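Local coordinates for protein probable mannosyltransferase KTR4 (Saccharomyces cerevisiae, PDB 5A07) that is probably a mannosyltransferase, a lumenal enzyme of the GT-A fold that holds guanosine-5'-diphosphate and a manganese ion in this model, at residues Lys226-Leu231 against Val324-Leu329; Gly101-Thr106 against Val245-Asn250; Phe317-Glu322 against Gly353-Arg358. All blocks are in the same frame, centred on the assembly; numbering follows the deposited sequence.

Contact 1: Lys226-Leu231 against Val324-Leu329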
ATOM      1  N   LYS B 226      -6.181  12.802 -10.216  1.00 20.92           N
ATOM      2  CA  LYS B 226      -6.116  11.434 -10.670  1.00 19.95           C
ATOM      3  C   LYS B 226      -5.160  10.562  -9.801  1.00 20.68           C
ATOM      4  O   LYS B 226      -5.391   9.349  -9.633  1.00 20.89           O
ATOM      5  CB  LYS B 226      -5.635  11.417 -12.147  1.00 21.93           C
ATOM      6  CG  LYS B 226      -5.509  10.013 -12.742  1.00 22.06           C
ATOM      7  CD  LYS B 226      -5.236  10.080 -14.217  1.00 24.24           C
ATOM      8  CE  LYS B 226      -4.899   8.734 -14.839  1.00 26.43           C
ATOM      9  NZ  LYS B 226      -5.904   7.687 -14.605  1.00 26.10           N
ATOM     10  N   TYR B 227      -4.115  11.196  -9.238  1.00 18.72           N
ATOM     11  CA  TYR B 227      -3.064  10.441  -8.509  1.00 17.52           C
ATOM     12  C   TYR B 227      -2.885  10.998  -7.131  1.00 19.70           C
ATOM     13  O   TYR B 227      -2.955  12.239  -6.968  1.00 17.14           O
ATOM     14  CB  TYR B 227      -1.754  10.580  -9.207  1.00 17.82           C
ATOM     15  CG  TYR B 227      -1.676   9.906 -10.540  1.00 17.79           C
ATOM     16  CD1 TYR B 227      -1.565   8.513 -10.637  1.00 18.43           C
ATOM     17  CD2 TYR B 227      -1.789  10.629 -11.705  1.00 18.24           C
ATOM     18  CE1 TYR B 227      -1.511   7.884 -11.842  1.00 19.04           C
ATOM     19  CE2 TYR B 227      -1.724   9.984 -12.929  1.00 21.01           C
ATOM     20  CZ  TYR B 227      -1.567   8.614 -13.004  1.00 20.55           C
ATOM     21  OH  TYR B 227      -1.534   7.951 -14.256  1.00 23.00           O
ATOM     22  N   VAL B 228      -2.550  10.112  -6.183  1.00 18.00           N
ATOM     23  CA  VAL B 228      -2.143  10.551  -4.860  1.00 18.21           C
ATOM     24  C   VAL B 228      -0.843   9.836  -4.560  1.00 18.58           C
ATOM     25  O   VAL B 228      -0.638   8.674  -4.973  1.00 15.79           O
ATOM     26  CB  VAL B 228      -3.153  10.307  -3.710  1.00 21.86           C
ATOM     27  CG1 VAL B 228      -4.521  11.029  -3.924  1.00 20.26           C
ATOM     28  CG2 VAL B 228      -3.368   8.879  -3.499  1.00 24.96           C
ATOM     29  N   TRP B 229       0.040  10.541  -3.862  1.00 15.45           N
ATOM     30  CA  TRP B 229       1.146   9.959  -3.171  1.00 14.19           C
ATOM     31  C   TRP B 229       0.757  10.073  -1.696  1.00 14.78           C
ATOM     32  O   TRP B 229       0.810  11.174  -1.125  1.00 15.53           O
ATOM     33  CB  TRP B 229       2.399  10.769  -3.529  1.00 15.72           C
ATOM     34  CG  TRP B 229       3.692  10.282  -2.949  1.00 15.47           C
ATOM     35  CD1 TRP B 229       3.890   9.743  -1.708  1.00 15.93           C
ATOM     36  CD2 TRP B 229       4.976  10.360  -3.574  1.00 15.89           C
ATOM     37  NE1 TRP B 229       5.251   9.420  -1.531  1.00 16.96           N
ATOM     38  CE2 TRP B 229       5.930   9.791  -2.667  1.00 17.14           C
ATOM     39  CE3 TRP B 229       5.420  10.855  -4.801  1.00 15.33           C
ATOM     40  CZ2 TRP B 229       7.285   9.714  -2.978  1.00 16.87           C
ATOM     41  CZ3 TRP B 229       6.736  10.710  -5.142  1.00 16.52           C
ATOM     42  CH2 TRP B 229       7.667  10.133  -4.222  1.00 16.27           C
ATOM     43  N   ARG B 230       0.474   8.963  -1.045  1.00 14.37           N
ATOM     44  CA  ARG B 230       0.239   8.914   0.384  1.00 15.82           C
ATOM     45  C   ARG B 230       1.515   9.057   1.208  1.00 16.97           C
ATOM     46  O   ARG B 230       2.445   8.267   1.046  1.00 16.35           O
ATOM     47  CB  ARG B 230      -0.466   7.633   0.764  1.00 16.27           C
ATOM     48  CG  ARG B 230      -0.741   7.458   2.257  1.00 16.87           C
ATOM     49  CD  ARG B 230      -1.652   6.277   2.357  1.00 18.01           C
ATOM     50  NE  ARG B 230      -1.755   5.773   3.690  1.00 18.28           N
ATOM     51  CZ  ARG B 230      -2.496   4.737   4.004  1.00 19.49           C
ATOM     52  NH1 ARG B 230      -3.242   4.124   3.097  1.00 18.52           N
ATOM     53  NH2 ARG B 230      -2.525   4.319   5.239  1.00 21.82           N
ATOM     54  N   LEU B 231       1.490  10.016   2.145  1.00 15.90           N
ATOM     55  CA  LEU B 231       2.573  10.318   3.059  1.00 16.92           C
ATOM     56  C   LEU B 231       2.075  10.211   4.500  1.00 19.10           C
ATOM     57  O   LEU B 231       0.991  10.709   4.836  1.00 18.46           O
ATOM     58  CB  LEU B 231       3.036  11.742   2.818  1.00 16.97           C
ATOM     59  CG  LEU B 231       4.271  12.133   3.587  1.00 17.29           C
ATOM     60  CD1 LEU B 231       5.508  11.370   3.119  1.00 17.46           C
ATOM     61  CD2 LEU B 231       4.474  13.622   3.373  1.00 18.66           C
ATOM     62  N   VAL B 324      -1.070   6.009  -6.098  1.00 16.52           N
ATOM     63  CA  VAL B 324      -2.288   5.342  -6.556  0.60 18.80           C
ATOM     64  C   VAL B 324      -3.037   6.182  -7.594  1.00 19.94           C
ATOM     65  O   VAL B 324      -3.172   7.413  -7.490  1.00 19.62           O
ATOM     66  CB  VAL B 324      -3.171   4.818  -5.396  0.60 21.93           C
ATOM     67  CG1 VAL B 324      -3.485   5.885  -4.423  0.60 22.84           C
ATOM     68  CG2 VAL B 324      -4.437   4.165  -5.956  0.60 21.47           C
ATOM     69  N   ASP B 325      -3.462   5.480  -8.634  1.00 18.49           N
ATOM     70  CA  ASP B 325      -4.297   5.999  -9.689  1.00 20.26           C
ATOM     71  C   ASP B 325      -5.727   5.892  -9.174  1.00 21.60           C
ATOM     72  O   ASP B 325      -6.310   4.816  -9.077  1.00 19.49           O
ATOM     73  CB  ASP B 325      -4.071   5.200 -10.983  1.00 22.74           C
ATOM     74  CG  ASP B 325      -4.872   5.725 -12.210  1.00 24.56           C
ATOM     75  OD1 ASP B 325      -5.861   6.481 -11.991  1.00 26.05           O
ATOM     76  OD2 ASP B 325      -4.467   5.405 -13.372  1.00 23.83           O
ATOM     77  N   LEU B 326      -6.294   7.040  -8.798  1.00 20.20           N
ATOM     78  CA  LEU B 326      -7.620   7.031  -8.211  1.00 21.38           C
ATOM     79  C   LEU B 326      -8.734   6.546  -9.159  1.00 22.37           C
ATOM     80  O   LEU B 326      -9.786   6.140  -8.656  1.00 22.97           O
ATOM     81  CB  LEU B 326      -8.020   8.408  -7.671  1.00 21.66           C
ATOM     82  CG  LEU B 326      -7.115   9.024  -6.593  1.00 19.92           C
ATOM     83  CD1 LEU B 326      -7.682  10.332  -6.077  1.00 20.59           C
ATOM     84  CD2 LEU B 326      -6.944   8.069  -5.454  1.00 20.16           C
ATOM     85  N   ASP B 327      -8.488   6.551 -10.449  1.00 23.23           N
ATOM     86  CA  ASP B 327      -9.441   5.936 -11.416  1.00 29.16           C
ATOM     87  C   ASP B 327      -9.678   4.458 -11.078  1.00 31.32           C
ATOM     88  O   ASP B 327     -10.763   3.967 -11.287  1.00 27.70           O
ATOM     89  CB  ASP B 327      -8.893   5.954 -12.819  1.00 28.55           C
ATOM     90  CG  ASP B 327      -8.879   7.333 -13.461  1.00 36.14           C
ATOM     91  OD1 ASP B 327      -9.269   8.312 -12.868  1.00 39.13           O
ATOM     92  OD2 ASP B 327      -8.528   7.416 -14.664  1.00 43.00           O
ATOM     93  N   PHE B 328      -8.665   3.730 -10.558  1.00 24.27           N
ATOM     94  CA  PHE B 328      -8.929   2.386 -10.152  1.00 21.97           C
ATOM     95  C   PHE B 328      -9.889   2.300  -8.950  1.00 23.76           C
ATOM     96  O   PHE B 328     -10.825   1.516  -8.929  1.00 22.20           O
ATOM     97  CB  PHE B 328      -7.606   1.587  -9.915  1.00 20.30           C
ATOM     98  CG  PHE B 328      -7.845   0.234  -9.410  1.00 22.47           C
ATOM     99  CD1 PHE B 328      -8.414  -0.755 -10.228  1.00 23.76           C
ATOM    100  CD2 PHE B 328      -7.580  -0.088  -8.089  1.00 24.66           C
ATOM    101  CE1 PHE B 328      -8.681  -2.027  -9.737  1.00 20.07           C
ATOM    102  CE2 PHE B 328      -7.835  -1.360  -7.606  1.00 25.15           C
ATOM    103  CZ  PHE B 328      -8.381  -2.352  -8.447  1.00 22.91           C
ATOM    104  N   LEU B 329      -9.652   3.130  -7.935  1.00 20.44           N
ATOM    105  CA  LEU B 329     -10.464   3.086  -6.731  1.00 21.19           C
ATOM    106  C   LEU B 329     -11.913   3.535  -7.046  1.00 21.34           C
ATOM    107  O   LEU B 329     -12.836   3.170  -6.345  1.00 18.43           O
ATOM    108  CB  LEU B 329      -9.894   4.015  -5.673  1.00 21.72           C
ATOM    109  CG  LEU B 329      -8.438   3.732  -5.221  1.00 22.54           C
ATOM    110  CD1 LEU B 329      -8.067   4.517  -4.004  1.00 23.77           C
ATOM    111  CD2 LEU B 329      -8.212   2.279  -4.989  1.00 21.75           C
TER
HETATM  112  O   HOH W   1      -2.159   5.403 -14.237  1.00 18.19           O
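Lys226 reaches across to Asp325 and Asp327 with a chain that runs straight as far as CE. Its CB starts off to one side of the partner segment, CG anti to the backbone N (chi1 179°). CG lies over one face of the Tyr227 ring, toward the rim, and passes Asp325 OD1 at 3.6 Å. CE comes near the same carboxylate, and a bend at chi4 (55°) places NZ between the two acids. There NZ meets Asp325 OD1 at 2.9 Å on its syn side and Asp327 OD2 at 2.6 Å from above the carboxylate plane. This salt-bridge network closes the end of an antiparallel pair in the mixed central sheet of the GT-A fold: Val228 and Val324 exchange two backbone hydrogen bonds, and Leu326 N donates to Lys226 O. Asp325 is also the N-cap of the weakly bonded helix 326-329. Its OD1 accepts from Asp327 N at 3.0 Å, on the face opposite to Lys226 NZ, which should fix the carboxylate's rotation. A water links Asp325 OD2 to Tyr227 OH, which is also hydrogen-bonded to Asn250 OD1. On the sheet face carrying Val228, CG1 of that residue rests against Leu326 CD1 at 3.9 Å.

Contact 2: Gly101-Thr106 against Val245-Asn250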
ATOM      1  N   GLY B 101       5.524  18.275 -13.418  1.00 22.42           N
ATOM      2  CA  GLY B 101       4.620  18.956 -12.501  1.00 21.78           C
ATOM      3  C   GLY B 101       3.216  18.973 -12.996  1.00 25.34           C
ATOM      4  O   GLY B 101       2.352  19.504 -12.299  1.00 25.88           O
ATOM      5  N   LYS B 102       2.945  18.428 -14.176  1.00 23.27           N
ATOM      6  CA  LYS B 102       1.636  18.663 -14.802  1.00 25.37           C
ATOM      7  C   LYS B 102       0.677  17.554 -14.632  1.00 28.50           C
ATOM      8  O   LYS B 102      -0.437  17.685 -15.093  1.00 28.37           O
ATOM      9  CB  LYS B 102       1.739  18.904 -16.320  1.00 29.74           C
ATOM     10  CG  LYS B 102       2.719  19.978 -16.748  1.00 33.14           C
ATOM     11  CD  LYS B 102       2.695  21.182 -15.817  1.00 44.30           C
ATOM     12  CE  LYS B 102       1.602  22.114 -16.206  1.00 51.22           C
ATOM     13  NZ  LYS B 102       2.165  22.874 -17.348  1.00 63.34           N
ATOM     14  N   ALA B 103       1.047  16.450 -13.977  1.00 23.28           N
ATOM     15  CA  ALA B 103       0.072  15.453 -13.714  1.00 22.06           C
ATOM     16  C   ALA B 103      -0.947  15.960 -12.754  1.00 21.39           C
ATOM     17  O   ALA B 103      -0.694  16.879 -11.951  1.00 21.00           O
ATOM     18  CB  ALA B 103       0.743  14.195 -13.194  1.00 25.99           C
ATOM     19  N   LYS B 104      -2.145  15.383 -12.787  1.00 22.61           N
ATOM     20  CA  LYS B 104      -3.171  15.764 -11.819  1.00 24.33           C
ATOM     21  C   LYS B 104      -3.010  14.945 -10.509  1.00 24.25           C
ATOM     22  O   LYS B 104      -3.722  13.971 -10.265  1.00 22.31           O
ATOM     23  CB  LYS B 104      -4.594  15.516 -12.345  1.00 24.95           C
ATOM     24  CG  LYS B 104      -4.860  16.010 -13.711  1.00 31.02           C
ATOM     25  CD  LYS B 104      -4.994  17.452 -13.811  1.00 42.07           C
ATOM     26  CE  LYS B 104      -5.990  17.761 -14.953  1.00 50.44           C
ATOM     27  NZ  LYS B 104      -5.613  19.118 -15.448  1.00 55.64           N
ATOM     28  N   GLY B 105      -2.052  15.374  -9.692  1.00 20.27           N
ATOM     29  CA  GLY B 105      -1.627  14.599  -8.568  1.00 18.94           C
ATOM     30  C   GLY B 105      -1.368  15.478  -7.373  1.00 17.19           C
ATOM     31  O   GLY B 105      -1.093  16.693  -7.538  1.00 17.57           O
ATOM     32  N   THR B 106      -1.455  14.851  -6.192  1.00 16.96           N
ATOM     33  CA  THR B 106      -1.188  15.517  -4.941  1.00 16.58           C
ATOM     34  C   THR B 106      -0.486  14.545  -4.020  1.00 17.37           C
ATOM     35  O   THR B 106      -0.702  13.332  -4.105  1.00 15.81           O
ATOM     36  CB  THR B 106      -2.467  16.049  -4.299  1.00 16.14           C
ATOM     37  OG1 THR B 106      -2.193  16.904  -3.187  1.00 16.96           O
ATOM     38  CG2 THR B 106      -3.408  14.913  -3.912  1.00 16.99           C
ATOM     39  N   VAL B 245       7.192  11.214 -10.915  1.00 18.08           N
ATOM     40  CA  VAL B 245       6.689   9.910 -10.571  1.00 17.59           C
ATOM     41  C   VAL B 245       5.289   9.698 -11.071  1.00 17.22           C
ATOM     42  O   VAL B 245       4.976   8.668 -11.652  1.00 16.39           O
ATOM     43  CB  VAL B 245       6.768   9.699  -9.035  1.00 17.63           C
ATOM     44  CG1 VAL B 245       6.049   8.460  -8.571  1.00 20.73           C
ATOM     45  CG2 VAL B 245       8.216   9.574  -8.615  1.00 17.28           C
ATOM     46  N   PHE B 246       4.439  10.693 -10.896  1.00 16.45           N
ATOM     47  CA  PHE B 246       3.076  10.589 -11.474  1.00 18.60           C
ATOM     48  C   PHE B 246       3.097  10.462 -12.988  1.00 19.07           C
ATOM     49  O   PHE B 246       2.332   9.672 -13.561  1.00 21.25           O
ATOM     50  CB  PHE B 246       2.189  11.760 -11.056  1.00 18.23           C
ATOM     51  CG  PHE B 246       1.981  11.919  -9.586  1.00 18.48           C
ATOM     52  CD1 PHE B 246       1.720  10.860  -8.774  1.00 18.46           C
ATOM     53  CD2 PHE B 246       1.915  13.170  -9.024  1.00 23.04           C
ATOM     54  CE1 PHE B 246       1.437  11.028  -7.444  1.00 18.60           C
ATOM     55  CE2 PHE B 246       1.662  13.331  -7.659  1.00 22.44           C
ATOM     56  CZ  PHE B 246       1.419  12.240  -6.876  1.00 20.71           C
ATOM     57  N   GLN B 247       3.944  11.199 -13.644  1.00 20.34           N
ATOM     58  CA  GLN B 247       4.033  11.095 -15.132  1.00 20.38           C
ATOM     59  C   GLN B 247       4.603   9.741 -15.543  1.00 21.86           C
ATOM     60  O   GLN B 247       4.213   9.231 -16.571  1.00 19.98           O
ATOM     61  CB  GLN B 247       4.853  12.258 -15.779  1.00 19.35           C
ATOM     62  CG  GLN B 247       4.218  13.627 -15.578  1.00 21.30           C
ATOM     63  CD  GLN B 247       2.935  13.866 -16.383  1.00 23.39           C
ATOM     64  OE1 GLN B 247       2.188  12.967 -16.632  1.00 28.47           O
ATOM     65  NE2 GLN B 247       2.707  15.117 -16.784  1.00 23.83           N
ATOM     66  N   PHE B 248       5.545   9.174 -14.765  1.00 17.69           N
ATOM     67  CA  PHE B 248       6.002   7.842 -15.019  1.00 18.06           C
ATOM     68  C   PHE B 248       4.867   6.846 -14.952  1.00 18.15           C
ATOM     69  O   PHE B 248       4.695   5.983 -15.838  1.00 19.81           O
ATOM     70  CB  PHE B 248       7.128   7.452 -14.060  1.00 18.68           C
ATOM     71  CG  PHE B 248       7.411   6.004 -14.045  1.00 18.47           C
ATOM     72  CD1 PHE B 248       8.259   5.448 -14.978  1.00 19.10           C
ATOM     73  CD2 PHE B 248       6.792   5.168 -13.102  1.00 18.20           C
ATOM     74  CE1 PHE B 248       8.493   4.075 -15.031  1.00 19.97           C
ATOM     75  CE2 PHE B 248       7.045   3.788 -13.106  1.00 18.70           C
ATOM     76  CZ  PHE B 248       7.878   3.233 -14.090  1.00 20.24           C
ATOM     77  N   MET B 249       4.021   6.998 -13.950  1.00 18.72           N
ATOM     78  CA  MET B 249       2.866   6.078 -13.788  1.00 18.91           C
ATOM     79  C   MET B 249       1.941   6.177 -15.013  1.00 20.95           C
ATOM     80  O   MET B 249       1.461   5.169 -15.559  1.00 19.86           O
ATOM     81  CB  MET B 249       2.018   6.419 -12.553  1.00 19.73           C
ATOM     82  CG  MET B 249       2.673   6.467 -11.189  1.00 23.77           C
ATOM     83  SD  MET B 249       3.220   4.882 -10.729  1.00 27.48           S
ATOM     84  CE  MET B 249       1.655   4.186 -10.117  1.00 23.90           C
ATOM     85  N   ASN B 250       1.632   7.390 -15.367  1.00 20.72           N
ATOM     86  CA  ASN B 250       0.710   7.636 -16.449  1.00 26.43           C
ATOM     87  C   ASN B 250       1.274   7.131 -17.781  1.00 26.35           C
ATOM     88  O   ASN B 250       0.594   6.400 -18.521  1.00 26.50           O
ATOM     89  CB  ASN B 250       0.437   9.138 -16.562  1.00 27.99           C
ATOM     90  CG  ASN B 250      -0.726   9.411 -17.453  1.00 34.71           C
ATOM     91  OD1 ASN B 250      -1.854   9.185 -17.096  1.00 32.68           O
ATOM     92  ND2 ASN B 250      -0.431   9.791 -18.656  1.00 42.50           N
TER
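The backbone of Gly101-Thr106 turns at Gly101-Lys102, bends again in an inverse gamma turn centred on Lys104 and becomes extended at Gly105, where strand 105-110 begins; it comes nearest the short helix 245-251 where Ala103 CA lies 6.1 Å from Gln247 CA. No hydrogen bond joins the two segments, and the contact rests mainly on Ala103, Phe246 and Gln247. The methyl of Ala103 points at the helix and meets Phe246 CB at 3.5 Å. Beyond it the Phe246 ring, with CG anti to the carbonyl carbon (chi1 -60°), reaches along the strand: CE2 lies directly against the bare CA of Gly105, at 3.6 Å, and CZ approaches Thr106 O at 3.7 Å. Gln247 bends at chi2 (-71°) to lay its amide beside Ala103. Its CD is 3.9 Å from Ala103 CB, while NE2, passing close to Ala103 N and the carbonyl carbon of Lys102, gives its hydrogen bond to Leu99 O. Tyr136 meets the Phe246 ring edge-to-face. The helix thus lies against the sheet where strand 105-110 begins, with Phe246 also touching Trp229 of strand 227-230 and Ile323 of strand 322-325.

Contact 3: Phe317-Glu322 against Gly353-Arg358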
ATOM      1  N   PHE B 317       0.452  -4.989  -0.005  1.00 15.87           N
ATOM      2  CA  PHE B 317       1.312  -3.812  -0.191  1.00 16.47           C
ATOM      3  C   PHE B 317       1.204  -3.029   1.111  1.00 17.00           C
ATOM      4  O   PHE B 317       0.115  -2.865   1.640  1.00 19.52           O
ATOM      5  CB  PHE B 317       0.848  -2.965  -1.352  1.00 15.96           C
ATOM      6  CG  PHE B 317       0.643  -3.770  -2.606  1.00 16.18           C
ATOM      7  CD1 PHE B 317       1.741  -4.358  -3.221  1.00 16.67           C
ATOM      8  CD2 PHE B 317      -0.618  -3.949  -3.149  1.00 17.31           C
ATOM      9  CE1 PHE B 317       1.574  -5.197  -4.328  1.00 17.93           C
ATOM     10  CE2 PHE B 317      -0.783  -4.732  -4.256  1.00 17.53           C
ATOM     11  CZ  PHE B 317       0.309  -5.350  -4.840  1.00 16.71           C
ATOM     12  N   TRP B 318       2.330  -2.500   1.576  1.00 17.03           N
ATOM     13  CA  TRP B 318       2.331  -1.789   2.854  1.00 15.79           C
ATOM     14  C   TRP B 318       2.025  -0.336   2.649  1.00 16.13           C
ATOM     15  O   TRP B 318       2.926   0.499   2.388  1.00 18.32           O
ATOM     16  CB  TRP B 318       3.674  -1.966   3.521  1.00 16.94           C
ATOM     17  CG  TRP B 318       3.589  -1.813   5.054  1.00 16.29           C
ATOM     18  CD1 TRP B 318       2.551  -2.140   5.853  1.00 17.42           C
ATOM     19  CD2 TRP B 318       4.622  -1.339   5.887  1.00 16.51           C
ATOM     20  NE1 TRP B 318       2.899  -1.901   7.199  1.00 18.32           N
ATOM     21  CE2 TRP B 318       4.166  -1.408   7.222  1.00 18.01           C
ATOM     22  CE3 TRP B 318       5.880  -0.812   5.643  1.00 16.58           C
ATOM     23  CZ2 TRP B 318       4.928  -0.962   8.273  1.00 17.84           C
ATOM     24  CZ3 TRP B 318       6.658  -0.432   6.726  1.00 17.35           C
ATOM     25  CH2 TRP B 318       6.180  -0.532   8.006  1.00 17.47           C
ATOM     26  N   THR B 319       0.762  -0.037   2.786  1.00 16.29           N
ATOM     27  CA  THR B 319       0.175   1.197   2.252  1.00 17.44           C
ATOM     28  C   THR B 319       0.569   2.514   2.946  1.00 16.40           C
ATOM     29  O   THR B 319       0.156   3.565   2.500  1.00 15.19           O
ATOM     30  CB  THR B 319      -1.379   1.123   2.279  1.00 17.63           C
ATOM     31  OG1 THR B 319      -1.789   0.827   3.610  1.00 17.30           O
ATOM     32  CG2 THR B 319      -1.855   0.014   1.281  1.00 18.51           C
ATOM     33  N   ASN B 320       1.364   2.504   4.024  1.00 16.47           N
ATOM     34  CA  ASN B 320       1.804   3.793   4.540  1.00 15.98           C
ATOM     35  C   ASN B 320       2.478   4.644   3.483  1.00 16.61           C
ATOM     36  O   ASN B 320       2.500   5.858   3.573  1.00 15.75           O
ATOM     37  CB  ASN B 320       2.600   3.668   5.832  1.00 16.90           C
ATOM     38  CG  ASN B 320       3.789   2.719   5.745  1.00 16.21           C
ATOM     39  OD1 ASN B 320       4.725   2.957   5.014  1.00 17.69           O
ATOM     40  ND2 ASN B 320       3.770   1.702   6.552  1.00 18.19           N
ATOM     41  N   PHE B 321       3.123   3.995   2.525  1.00 16.69           N
ATOM     42  CA  PHE B 321       3.531   4.613   1.247  1.00 15.47           C
ATOM     43  C   PHE B 321       2.687   3.995   0.154  1.00 16.12           C
ATOM     44  O   PHE B 321       2.550   2.786   0.109  1.00 16.13           O
ATOM     45  CB  PHE B 321       4.996   4.263   0.942  1.00 15.02           C
ATOM     46  CG  PHE B 321       5.432   4.596  -0.496  1.00 15.17           C
ATOM     47  CD1 PHE B 321       5.128   3.740  -1.545  1.00 16.81           C
ATOM     48  CD2 PHE B 321       6.053   5.748  -0.781  1.00 17.24           C
ATOM     49  CE1 PHE B 321       5.519   4.028  -2.853  1.00 17.39           C
ATOM     50  CE2 PHE B 321       6.421   6.064  -2.056  1.00 17.14           C
ATOM     51  CZ  PHE B 321       6.155   5.220  -3.105  1.00 16.40           C
ATOM     52  N   GLU B 322       2.053   4.793  -0.685  1.00 16.01           N
ATOM     53  CA  GLU B 322       1.457   4.222  -1.901  1.00 16.07           C
ATOM     54  C   GLU B 322       1.322   5.363  -2.932  1.00 16.13           C
ATOM     55  O   GLU B 322       1.107   6.534  -2.551  1.00 15.86           O
ATOM     56  CB  GLU B 322       0.162   3.479  -1.624  1.00 17.50           C
ATOM     57  CG  GLU B 322      -0.908   4.310  -0.944  1.00 18.99           C
ATOM     58  CD  GLU B 322      -2.194   3.573  -0.621  1.00 21.66           C
ATOM     59  OE1 GLU B 322      -2.499   2.436  -1.104  1.00 19.84           O
ATOM     60  OE2 GLU B 322      -2.970   4.181   0.125  1.00 21.49           O
ATOM     61  N   GLY B 353      -7.472  -3.861   8.023  1.00 26.92           N
ATOM     62  CA  GLY B 353      -6.660  -2.730   7.580  1.00 23.10           C
ATOM     63  C   GLY B 353      -6.916  -2.318   6.149  1.00 22.72           C
ATOM     64  O   GLY B 353      -7.350  -3.125   5.304  1.00 22.09           O
ATOM     65  N   ASP B 354      -6.649  -1.057   5.860  1.00 20.63           N
ATOM     66  CA  ASP B 354      -6.721  -0.586   4.482  1.00 20.30           C
ATOM     67  C   ASP B 354      -5.741  -1.349   3.546  1.00 19.48           C
ATOM     68  O   ASP B 354      -6.020  -1.525   2.382  1.00 18.98           O
ATOM     69  CB  ASP B 354      -6.558   0.895   4.352  1.00 20.70           C
ATOM     70  CG  ASP B 354      -5.193   1.401   4.845  1.00 23.42           C
ATOM     71  OD1 ASP B 354      -4.981   1.536   6.047  1.00 30.37           O
ATOM     72  OD2 ASP B 354      -4.359   1.672   3.978  1.00 30.55           O
ATOM     73  N   ALA B 355      -4.609  -1.767   4.091  1.00 19.45           N
ATOM     74  CA  ALA B 355      -3.570  -2.436   3.308  1.00 18.91           C
ATOM     75  C   ALA B 355      -4.036  -3.798   2.707  1.00 19.10           C
ATOM     76  O   ALA B 355      -4.047  -3.941   1.489  1.00 18.13           O
ATOM     77  CB  ALA B 355      -2.314  -2.557   4.113  1.00 20.17           C
ATOM     78  N   PRO B 356      -4.549  -4.728   3.519  1.00 19.30           N
ATOM     79  CA  PRO B 356      -5.076  -5.956   2.879  1.00 19.72           C
ATOM     80  C   PRO B 356      -6.252  -5.753   1.970  1.00 20.58           C
ATOM     81  O   PRO B 356      -6.388  -6.414   0.946  1.00 19.82           O
ATOM     82  CB  PRO B 356      -5.380  -6.897   4.079  1.00 18.66           C
ATOM     83  CG  PRO B 356      -5.500  -5.959   5.272  1.00 19.44           C
ATOM     84  CD  PRO B 356      -4.562  -4.817   4.990  1.00 19.82           C
ATOM     85  N   VAL B 357      -7.141  -4.841   2.329  1.00 20.20           N
ATOM     86  CA  VAL B 357      -8.285  -4.534   1.505  1.00 19.67           C
ATOM     87  C   VAL B 357      -7.911  -3.962   0.175  1.00 19.08           C
ATOM     88  O   VAL B 357      -8.391  -4.409  -0.886  1.00 18.53           O
ATOM     89  CB  VAL B 357      -9.246  -3.584   2.260  1.00 21.62           C
ATOM     90  CG1 VAL B 357     -10.346  -3.012   1.355  1.00 21.08           C
ATOM     91  CG2 VAL B 357      -9.830  -4.304   3.469  1.00 22.11           C
ATOM     92  N   ARG B 358      -7.074  -2.925   0.176  1.00 18.34           N
ATOM     93  CA  ARG B 358      -6.579  -2.364  -1.105  1.00 19.20           C
ATOM     94  C   ARG B 358      -5.871  -3.444  -1.937  1.00 16.17           C
ATOM     95  O   ARG B 358      -6.043  -3.505  -3.173  1.00 18.62           O
ATOM     96  CB  ARG B 358      -5.573  -1.209  -0.804  1.00 19.88           C
ATOM     97  CG  ARG B 358      -4.952  -0.575  -2.022  1.00 20.37           C
ATOM     98  CD  ARG B 358      -5.600   0.734  -2.336  1.00 19.70           C
ATOM     99  NE  ARG B 358      -5.238   1.761  -1.349  1.00 19.77           N
ATOM    100  CZ  ARG B 358      -6.098   2.380  -0.546  1.00 23.00           C
ATOM    101  NH1 ARG B 358      -7.424   2.114  -0.618  1.00 23.29           N
ATOM    102  NH2 ARG B 358      -5.651   3.309   0.283  1.00 21.97           N
TER
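The carboxylate of Glu322 meets the guanidinium of Arg358 edge to edge, their planes only 24° apart, in a side-on bidentate salt bridge. Arg358 NE gives an almost straight bond (178°) to Glu322 OE1 at 2.8 Å, and Arg358 NH2 binds Glu322 OE2 at 2.8 Å, on the syn lone pair of that oxygen. Within the loop, Asn320 ND2 lies over the centre of one face of the Trp318 ring. This loop, a type I turn from Trp318 to Phe321, leads into strand 322-325 of the GT-A core and faces the first turn of helix 354-365. Bends at chi2 and chi3 carry the Arg358 guanidinium over to the strand, and its NH1 is held by Tyr212 O and Tyr334 OH. Glu322 OE1 also bonds to Tyr256 OH, and Arg230 NH1 bridges Glu322 OE2 and Asp354 OD2. Ala355 CB packs against Phe317 O, and Thr319 CG2 touches Ala355 CA at 3.6 Å. Chi1 of Thr319 (55°) sets OG1 between its backbone N and carbonyl carbon, and from there the hydroxyl donates to Asp354 OD2 at 2.7 Å, from above the carboxylate plane.

In the fold
Contacts 1 and 2 have centres about 10 Å apart and both reach one mixed sheet, where strands 105-110 and 227-230 are neighbours; Trp229 N donates to Thr106 O in a probable hydrogen bond. The centre of contact 3 lies about 12 Å from that of contact 1 and about 20 Å from that of contact 2, which it does not touch. Arg230 of segment 226-231 joins it to contact 1 through salt bridges to Asp354 and Glu322. Along the chain the segments of contact 1 alternate with those of contacts 2 and 3, while contact 2 closes before contact 3 opens. Strand 227-230, flanked by 105-110 and 322-325, thus ties contact 2 to contact 3, near the GDP.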